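Local coordinates for HMG box-containing protein 1 (Homo sapiens, PDB 3QVE) that represses transcription by binding to the promoters of target genes, regulating the cell cycle and the Wnt pathway, and is seen here as its AXH domain alone, at residues A[28-31]-A[32-35]. Residues are numbered along the deposited sequence; the frame is centred on the assembly and turned at random.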
ATOM      1  N   TRP A  28     -13.240   0.285   7.581  1.00 31.98           N
ATOM      2  CA  TRP A  28     -12.701  -0.104   6.282  1.00 28.95           C
ATOM      3  C   TRP A  28     -13.342   0.778   5.231  1.00 29.55           C
ATOM      4  O   TRP A  28     -14.533   0.993   5.313  1.00 28.67           O
ATOM      5  CB  TRP A  28     -13.086  -1.541   6.009  1.00 27.79           C
ATOM      6  CG  TRP A  28     -12.162  -2.454   6.707  1.00 30.49           C
ATOM      7  CD1 TRP A  28     -12.390  -3.112   7.878  1.00 34.14           C
ATOM      8  CD2 TRP A  28     -10.828  -2.781   6.307  1.00 27.10           C
ATOM      9  NE1 TRP A  28     -11.282  -3.835   8.233  1.00 33.11           N
ATOM     10  CE2 TRP A  28     -10.313  -3.668   7.276  1.00 33.48           C
ATOM     11  CE3 TRP A  28     -10.021  -2.419   5.217  1.00 24.56           C
ATOM     12  CZ2 TRP A  28      -9.027  -4.201   7.196  1.00 30.08           C
ATOM     13  CZ3 TRP A  28      -8.733  -2.959   5.130  1.00 27.64           C
ATOM     14  CH2 TRP A  28      -8.252  -3.838   6.107  1.00 30.14           C
ATOM     15  N   GLN A  29     -12.559   1.304   4.290  1.00 26.60           N
ATOM     16  CA  GLN A  29     -13.085   2.049   3.172  1.00 26.82           C
ATOM     17  C   GLN A  29     -12.325   1.731   1.885  1.00 23.96           C
ATOM     18  O   GLN A  29     -11.106   1.535   1.892  1.00 25.03           O
ATOM     19  CB  GLN A  29     -13.058   3.584   3.419  1.00 31.26           C
ATOM     20  CG  GLN A  29     -11.926   4.070   4.236  1.00 43.77           C
ATOM     21  CD  GLN A  29     -12.018   5.537   4.694  1.00 53.54           C
ATOM     22  OE1 GLN A  29     -12.636   6.390   4.017  1.00 33.71           O
ATOM     23  NE2 GLN A  29     -11.358   5.841   5.849  1.00 33.76           N
ATOM     24  N   ASP A  30     -13.064   1.692   0.781  1.00 22.18           N
ATOM     25  CA  ASP A  30     -12.429   1.529  -0.499  1.00 24.08           C
ATOM     26  C   ASP A  30     -11.538   2.735  -0.765  1.00 25.76           C
ATOM     27  O   ASP A  30     -11.909   3.870  -0.467  1.00 25.57           O
ATOM     28  CB  ASP A  30     -13.490   1.384  -1.556  1.00 24.98           C
ATOM     29  CG  ASP A  30     -12.934   1.447  -2.934  1.00 33.33           C
ATOM     30  OD1 ASP A  30     -12.445   0.400  -3.398  1.00 30.41           O
ATOM     31  OD2 ASP A  30     -12.981   2.562  -3.514  1.00 29.91           O
ATOM     32  N   VAL A  31     -10.386   2.476  -1.370  1.00 24.23           N
ATOM     33  CA  VAL A  31      -9.417   3.513  -1.651  1.00 23.39           C
ATOM     34  C   VAL A  31      -9.967   4.631  -2.549  1.00 23.87           C
ATOM     35  O   VAL A  31      -9.637   5.818  -2.328  1.00 21.73           O
ATOM     36  CB  VAL A  31      -8.121   2.924  -2.188  1.00 23.31           C
ATOM     37  CG1 VAL A  31      -8.299   2.387  -3.634  1.00 19.09           C
ATOM     38  CG2 VAL A  31      -6.979   3.926  -2.087  1.00 21.45           C
ATOM     39  N   GLU A  32     -10.800   4.295  -3.526  1.00 24.61           N
ATOM     40  CA  GLU A  32     -11.355   5.328  -4.371  1.00 27.54           C
ATOM     41  C   GLU A  32     -12.393   6.185  -3.613  1.00 31.10           C
ATOM     42  O   GLU A  32     -12.473   7.411  -3.814  1.00 27.63           O
ATOM     43  CB  GLU A  32     -11.994   4.754  -5.610  1.00 25.30           C
ATOM     44  CG  GLU A  32     -11.028   4.293  -6.698  1.00 25.89           C
ATOM     45  CD  GLU A  32     -11.790   3.594  -7.794  1.00 28.62           C
ATOM     46  OE1 GLU A  32     -12.332   4.317  -8.656  1.00 31.16           O
ATOM     47  OE2 GLU A  32     -11.878   2.338  -7.774  1.00 26.43           O
ATOM     48  N   ASP A  33     -13.188   5.538  -2.763  1.00 28.49           N
ATOM     49  CA  ASP A  33     -14.183   6.264  -1.936  1.00 28.81           C
ATOM     50  C   ASP A  33     -13.417   7.198  -0.987  1.00 29.30           C
ATOM     51  O   ASP A  33     -13.744   8.369  -0.848  1.00 27.70           O
ATOM     52  CB  ASP A  33     -15.052   5.274  -1.164  1.00 27.41           C
ATOM     53  CG  ASP A  33     -16.048   4.515  -2.056  1.00 32.75           C
ATOM     54  OD1 ASP A  33     -16.110   4.793  -3.269  1.00 30.39           O
ATOM     55  OD2 ASP A  33     -16.776   3.637  -1.539  1.00 31.86           O
ATOM     56  N   PHE A  34     -12.343   6.696  -0.394  1.00 27.69           N
ATOM     57  CA  PHE A  34     -11.482   7.504   0.469  1.00 26.04           C
ATOM     58  C   PHE A  34     -10.868   8.690  -0.260  1.00 30.91           C
ATOM     59  O   PHE A  34     -10.927   9.816   0.222  1.00 28.64           O
ATOM     60  CB  PHE A  34     -10.378   6.627   1.085  1.00 27.37           C
ATOM     61  CG  PHE A  34      -9.359   7.401   1.876  1.00 26.31           C
ATOM     62  CD1 PHE A  34      -9.634   7.804   3.164  1.00 37.09           C
ATOM     63  CD2 PHE A  34      -8.143   7.753   1.313  1.00 31.32           C
ATOM     64  CE1 PHE A  34      -8.690   8.524   3.917  1.00 38.62           C
ATOM     65  CE2 PHE A  34      -7.201   8.470   2.034  1.00 31.98           C
ATOM     66  CZ  PHE A  34      -7.475   8.850   3.346  1.00 34.32           C
ATOM     67  N   ALA A  35     -10.291   8.448  -1.433  1.00 29.36           N
ATOM     68  CA  ALA A  35      -9.576   9.486  -2.159  1.00 31.80           C
ATOM     69  C   ALA A  35     -10.582  10.568  -2.599  1.00 33.67           C
ATOM     70  O   ALA A  35     -10.236  11.748  -2.646  1.00 36.55           O
ATOM     71  CB  ALA A  35      -8.837   8.898  -3.372  1.00 26.90           C
TER
HETATM   72  O   HOH W   1     -10.855   1.069  -5.695  1.00 25.31           O
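D30 OD2 receives the backbone amides of E32 and D33, a worked example of an aspartate N-cap, here on helix 31-37, where an edge strand of the AXH domain's antiparallel sheet turns directly into a helix. CB packs about 4.0 Å from OD2 of D33. CG, anti to the backbone N (chi1 170°), sits beside the carbonyl carbon, 3.6 Å from E32 N, and OD2 reaches the amides at the start of the helix. D33 N approaches OD2 on the anti side at 3.1 Å, only slightly out of the carboxylate plane. E32 N is nearer, 2.8 Å from D30 OD2, but its N-H is bent to 124°, making a weak bond; OD2 also touches E32 CB (3.2 Å). OD1 accepts a hydrogen bond from a water (2.9 Å) that also donates to E32 OE2; this bridge joins two like-charged groups, and the salt bridge from K14 to the same E32 oxygen probably eases their repulsion. Behind the cap, F34 N bonds to D30 O and A35 N to V31 O. The F34 ring touches L18 and F20 of strand 17-20 and meets W9 edge-to-face. Q29's amide plane stands 89° to this ring, and Q29 OE1 lies in the ring plane at its edge, 3.4 Å from F34 CD1.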